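Local coordinates for protein peptidase M28 (Shewanella amazonensis SB2B, PDB 3IIB) that is probably a zinc-dependent carboxypeptidase or dipeptidase of family M28, holding a pair of zinc ions and probably active as a homodimer, at residues V27-A39 with L258-A272. Sequence-based numbering, arbitrary orientation.
Sequences VESLTVEVGPRLA and LDSWDEGTGAIDDGA. With ZN (zinc ion), chain B; ZN (zinc ion), chain C.
R37 threads its side chain into the loop 258-266 and ties together three of that loop's backbone carbonyls. From CB, chi1 (47°) sets CG close to L258 O, and the bend at chi2 (-132°) then turns CD past the same oxygen. NE donates to L258 O at 2.8 Å, nearly along the C=O axis. NH1 bonds T265 O at 2.9 Å from above that carbonyl's plane, and also G35 O of its own segment. NH2 meets G266 O at 2.8 Å and a water that also links D259 O to D270 N. All four carbonyl oxygens lie near the guanidinium plane, fixing its rotation. S260 OG sits over one face and L30 CD2, toward the rim, over the other. With an alanine here, L258 O, T265 O and G266 O would probably lose their arginine donors, G266 O keeping G271 N, and a gap would open between S260 OG and L30 CD2. The R37 backbone adds two bonds: its N-H points almost straight (173°) at the S260 hydroxyl OG, 2.9 Å from N, and its carbonyl accepts from S260 N. Beside them, the P36 ring rests on G264 O and D262 O, while L38 CD1 approaches W261 CZ3 at 3.6 Å. In the first turn of helix 267-285, V27 CG2 packs on the G271 backbone, and T31 CG2 lies 3.8 Å from A267 CA. The D269-D270 peptide is cis; D269 OD1 binds one zinc with H257 and D331, OD2 the other with E304 and H402, and a water bridges the ions. The contact thus joins the end of helix 22-33 to the loop leading from strand 247-257 into helix 267-285, with helix 42-57 against L30, helix 413-432 against V27, and Q88 of the second subunit packing on P36 and T265.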
loop_
_atom_site.group_PDB
_atom_site.type_symbol
_atom_site.label_atom_id
_atom_site.label_comp_id
_atom_site.label_asym_id
_atom_site.label_seq_id
_atom_site.Cartn_x
_atom_site.Cartn_y
_atom_site.Cartn_z
ATOM N N VAL A 27 -5.793 -19.230 9.776
ATOM C CA VAL A 27 -5.839 -18.162 8.769
ATOM C C VAL A 27 -4.626 -18.212 7.811
ATOM O O VAL A 27 -4.756 -17.905 6.588
ATOM C CB VAL A 27 -6.075 -16.742 9.340
ATOM C CG1 VAL A 27 -4.981 -16.289 10.292
ATOM C CG2 VAL A 27 -6.230 -15.729 8.157
ATOM N N GLU A 28 -3.484 -18.665 8.320
ATOM C CA GLU A 28 -2.318 -18.885 7.438
ATOM C C GLU A 28 -2.697 -19.967 6.415
ATOM O O GLU A 28 -2.434 -19.830 5.235
ATOM C CB GLU A 28 -1.095 -19.303 8.232
ATOM C CG GLU A 28 0.206 -19.348 7.451
ATOM C CD GLU A 28 0.461 -20.675 6.721
ATOM O OE1 GLU A 28 -0.301 -21.648 6.862
ATOM O OE2 GLU A 28 1.472 -20.730 5.990
ATOM N N SER A 29 -3.368 -21.011 6.898
ATOM C CA SER A 29 -3.742 -22.119 6.023
ATOM C C SER A 29 -4.688 -21.674 4.904
ATOM O O SER A 29 -4.515 -22.020 3.725
ATOM C CB SER A 29 -4.329 -23.224 6.872
ATOM O OG SER A 29 -4.746 -24.315 6.044
ATOM N N LEU A 30 -5.684 -20.880 5.290
ATOM C CA LEU A 30 -6.711 -20.446 4.360
ATOM C C LEU A 30 -6.102 -19.511 3.311
ATOM O O LEU A 30 -6.304 -19.670 2.088
ATOM C CB LEU A 30 -7.852 -19.746 5.127
ATOM C CG LEU A 30 -9.019 -19.131 4.322
ATOM C CD1 LEU A 30 -9.683 -20.089 3.325
ATOM C CD2 LEU A 30 -10.056 -18.509 5.297
ATOM N N THR A 31 -5.331 -18.535 3.786
ATOM C CA THR A 31 -4.782 -17.524 2.870
ATOM C C THR A 31 -3.723 -18.119 1.937
ATOM O O THR A 31 -3.617 -17.695 0.782
ATOM C CB THR A 31 -4.230 -16.284 3.602
ATOM O OG1 THR A 31 -3.236 -16.697 4.546
ATOM C CG2 THR A 31 -5.350 -15.528 4.331
ATOM N N VAL A 32 -2.964 -19.114 2.398
ATOM C CA VAL A 32 -1.951 -19.765 1.539
ATOM C C VAL A 32 -2.542 -20.836 0.621
ATOM O O VAL A 32 -2.264 -20.835 -0.582
ATOM C CB VAL A 32 -0.818 -20.381 2.382
ATOM C CG1 VAL A 32 0.189 -21.186 1.480
ATOM C CG2 VAL A 32 -0.115 -19.287 3.206
ATOM N N GLU A 33 -3.391 -21.716 1.173
ATOM C CA GLU A 33 -3.854 -22.898 0.435
ATOM C C GLU A 33 -5.098 -22.642 -0.461
ATOM O O GLU A 33 -5.438 -23.483 -1.291
ATOM C CB GLU A 33 -4.124 -24.038 1.401
ATOM C CG GLU A 33 -2.915 -24.441 2.281
ATOM C CD GLU A 33 -3.318 -25.337 3.432
ATOM O OE1 GLU A 33 -4.285 -26.093 3.250
ATOM O OE2 GLU A 33 -2.753 -25.227 4.558
ATOM N N VAL A 34 -5.738 -21.498 -0.255
ATOM C CA VAL A 34 -6.850 -21.031 -1.057
ATOM C C VAL A 34 -6.572 -19.673 -1.615
ATOM O O VAL A 34 -6.653 -19.504 -2.829
ATOM C CB VAL A 34 -8.172 -21.011 -0.240
ATOM C CG1 VAL A 34 -9.387 -20.675 -1.129
ATOM C CG2 VAL A 34 -8.376 -22.358 0.450
ATOM N N GLY A 35 -6.294 -18.685 -0.763
ATOM C CA GLY A 35 -6.172 -17.315 -1.221
ATOM C C GLY A 35 -7.538 -16.649 -1.392
ATOM O O GLY A 35 -8.511 -17.031 -0.729
ATOM N N PRO A 36 -7.632 -15.662 -2.310
ATOM C CA PRO A 36 -8.902 -14.965 -2.471
ATOM C C PRO A 36 -9.957 -15.945 -2.914
ATOM O O PRO A 36 -9.647 -16.853 -3.686
ATOM C CB PRO A 36 -8.611 -13.937 -3.571
ATOM C CG PRO A 36 -7.443 -14.455 -4.274
ATOM C CD PRO A 36 -6.619 -15.223 -3.285
ATOM N N ARG A 37 -11.192 -15.782 -2.446
ATOM C CA ARG A 37 -12.262 -16.755 -2.760
ATOM C C ARG A 37 -13.599 -16.019 -2.980
ATOM O O ARG A 37 -14.536 -16.043 -2.164
ATOM C CB ARG A 37 -12.348 -17.821 -1.644
ATOM C CG ARG A 37 -12.345 -17.227 -0.284
ATOM C CD ARG A 37 -11.411 -17.847 0.704
ATOM N NE ARG A 37 -11.494 -17.056 1.924
ATOM C CZ ARG A 37 -10.570 -16.215 2.367
ATOM N NH1 ARG A 37 -9.401 -16.086 1.752
ATOM N NH2 ARG A 37 -10.835 -15.493 3.447
ATOM N N LEU A 38 -13.671 -15.344 -4.141
ATOM C CA LEU A 38 -14.913 -14.672 -4.529
ATOM C C LEU A 38 -15.985 -15.708 -4.772
ATOM O O LEU A 38 -15.745 -16.717 -5.471
ATOM C CB LEU A 38 -14.658 -13.921 -5.830
ATOM C CG LEU A 38 -15.839 -13.180 -6.445
ATOM C CD1 LEU A 38 -16.386 -12.121 -5.485
ATOM C CD2 LEU A 38 -15.334 -12.583 -7.764
ATOM N N ALA A 39 -17.169 -15.465 -4.218
ATOM C CA ALA A 39 -18.283 -16.379 -4.435
ATOM C C ALA A 39 -18.504 -16.541 -5.929
ATOM O O ALA A 39 -18.444 -15.553 -6.687
ATOM C CB ALA A 39 -19.575 -15.841 -3.757
ATOM N N LEU A 258 -16.868 -17.208 4.748
ATOM C CA LEU A 258 -15.745 -17.887 4.122
ATOM C C LEU A 258 -15.343 -17.213 2.842
ATOM O O LEU A 258 -14.199 -17.383 2.361
ATOM C CB LEU A 258 -16.134 -19.353 3.836
ATOM C CG LEU A 258 -15.038 -20.277 3.296
ATOM C CD1 LEU A 258 -13.787 -20.249 4.212
ATOM C CD2 LEU A 258 -15.600 -21.694 3.092
ATOM N N ASP A 259 -16.260 -16.457 2.247
ATOM C CA ASP A 259 -15.943 -15.839 0.961
ATOM C C ASP A 259 -15.164 -14.527 1.170
ATOM O O ASP A 259 -15.112 -13.988 2.288
ATOM C CB ASP A 259 -17.213 -15.597 0.153
ATOM C CG ASP A 259 -18.129 -14.504 0.781
ATOM O OD1 ASP A 259 -18.417 -14.579 2.004
ATOM O OD2 ASP A 259 -18.572 -13.574 0.061
ATOM N N SER A 260 -14.636 -13.984 0.074
ATOM C CA SER A 260 -13.897 -12.732 0.127
ATOM C C SER A 260 -13.982 -12.078 -1.207
ATOM O O SER A 260 -14.525 -12.659 -2.153
ATOM C CB SER A 260 -12.401 -12.966 0.449
ATOM O OG SER A 260 -11.651 -13.572 -0.611
ATOM N N TRP A 261 -13.451 -10.856 -1.281
ATOM C CA TRP A 261 -13.114 -10.255 -2.596
ATOM C C TRP A 261 -11.823 -10.889 -3.153
ATOM O O TRP A 261 -11.135 -11.697 -2.459
ATOM C CB TRP A 261 -13.101 -8.723 -2.542
ATOM C CG TRP A 261 -14.540 -8.255 -2.492
ATOM C CD1 TRP A 261 -15.238 -7.937 -1.381
ATOM C CD2 TRP A 261 -15.484 -8.283 -3.570
ATOM N NE1 TRP A 261 -16.552 -7.653 -1.698
ATOM C CE2 TRP A 261 -16.736 -7.881 -3.038
ATOM C CE3 TRP A 261 -15.396 -8.614 -4.932
ATOM C CZ2 TRP A 261 -17.879 -7.788 -3.821
ATOM C CZ3 TRP A 261 -16.530 -8.510 -5.717
ATOM C CH2 TRP A 261 -17.755 -8.101 -5.168
ATOM N N ASP A 262 -11.535 -10.546 -4.404
ATOM C CA ASP A 262 -10.692 -11.397 -5.216
ATOM C C ASP A 262 -9.273 -10.912 -5.429
ATOM O O ASP A 262 -8.497 -11.633 -6.062
ATOM C CB ASP A 262 -11.360 -11.671 -6.590
ATOM C CG ASP A 262 -11.858 -10.435 -7.282
ATOM O OD1 ASP A 262 -12.356 -9.466 -6.640
ATOM O OD2 ASP A 262 -11.798 -10.406 -8.534
ATOM N N GLU A 263 -8.951 -9.698 -4.969
ATOM C CA GLU A 263 -7.647 -9.075 -5.297
ATOM C C GLU A 263 -6.578 -9.167 -4.216
ATOM O O GLU A 263 -5.381 -8.980 -4.523
ATOM C CB GLU A 263 -7.833 -7.622 -5.749
ATOM C CG GLU A 263 -8.846 -7.497 -6.908
ATOM C CD GLU A 263 -8.669 -6.208 -7.682
ATOM O OE1 GLU A 263 -8.935 -5.167 -7.090
ATOM O OE2 GLU A 263 -8.277 -6.248 -8.881
ATOM N N GLY A 264 -6.987 -9.407 -2.964
ATOM C CA GLY A 264 -6.057 -9.738 -1.854
ATOM C C GLY A 264 -6.058 -11.242 -1.595
ATOM O O GLY A 264 -6.195 -12.060 -2.524
ATOM N N THR A 265 -5.907 -11.630 -0.332
ATOM C CA THR A 265 -6.110 -13.020 0.024
ATOM C C THR A 265 -7.223 -13.165 1.077
ATOM O O THR A 265 -7.282 -14.159 1.764
ATOM C CB THR A 265 -4.805 -13.674 0.566
ATOM O OG1 THR A 265 -4.388 -12.954 1.741
ATOM C CG2 THR A 265 -3.703 -13.662 -0.497
ATOM N N GLY A 266 -8.050 -12.135 1.253
ATOM C CA GLY A 266 -9.137 -12.197 2.195
ATOM C C GLY A 266 -8.690 -12.495 3.599
ATOM O O GLY A 266 -9.381 -13.208 4.332
ATOM N N ALA A 267 -7.546 -11.942 4.001
ATOM C CA ALA A 267 -7.012 -12.262 5.297
ATOM C C ALA A 267 -7.841 -11.641 6.413
ATOM O O ALA A 267 -8.223 -12.344 7.352
ATOM C CB ALA A 267 -5.518 -11.840 5.432
ATOM N N ILE A 268 -8.106 -10.341 6.381
ATOM C CA ILE A 268 -8.851 -9.794 7.496
ATOM C C ILE A 268 -10.341 -9.819 7.221
ATOM O O ILE A 268 -11.155 -9.816 8.154
ATOM C CB ILE A 268 -8.325 -8.375 7.917
ATOM C CG1 ILE A 268 -8.729 -7.328 6.903
ATOM C CG2 ILE A 268 -6.780 -8.405 8.145
ATOM C CD1 ILE A 268 -8.300 -5.910 7.260
ATOM N N ASP A 269 -10.709 -9.840 5.928
ATOM C CA ASP A 269 -12.104 -9.918 5.549
ATOM C C ASP A 269 -12.325 -11.172 4.690
ATOM O O ASP A 269 -12.232 -11.096 3.450
ATOM C CB ASP A 269 -12.503 -8.685 4.748
ATOM C CG ASP A 269 -13.998 -8.583 4.556
ATOM O OD1 ASP A 269 -14.740 -9.351 5.212
ATOM O OD2 ASP A 269 -14.449 -7.750 3.736
ATOM N N ASP A 270 -12.615 -12.312 5.295
ATOM C CA ASP A 270 -12.790 -12.498 6.721
ATOM C C ASP A 270 -12.100 -13.789 7.162
ATOM O O ASP A 270 -12.609 -14.562 7.989
ATOM C CB ASP A 270 -14.305 -12.510 7.038
ATOM C CG ASP A 270 -14.606 -12.528 8.521
ATOM O OD1 ASP A 270 -13.784 -11.981 9.318
ATOM O OD2 ASP A 270 -15.697 -13.098 8.892
ATOM N N GLY A 271 -10.891 -14.015 6.642
ATOM C CA GLY A 271 -10.096 -15.136 7.074
ATOM C C GLY A 271 -9.852 -15.095 8.574
ATOM O O GLY A 271 -9.841 -16.134 9.248
ATOM N N ALA A 272 -9.646 -13.913 9.122
ATOM C CA ALA A 272 -9.459 -13.779 10.547
ATOM C C ALA A 272 -10.675 -14.305 11.316
ATOM O O ALA A 272 -10.531 -14.995 12.293
ATOM C CB ALA A 272 -9.213 -12.316 10.881
HETATM ZN ZN ZN B . -16.290 -7.550 2.911
HETATM ZN ZN ZN C . -16.664 -9.213 5.983
HETATM O O HOH W 1 -13.568 -14.836 4.360
HETATM O O HOH W 2 -17.456 -13.286 -2.338
HETATM O O HOH W 3 -17.315 -5.918 3.826
HETATM O O HOH W 4 -17.515 -8.438 4.414
HETATM O O HOH W 5 -16.547 -7.000 6.847
#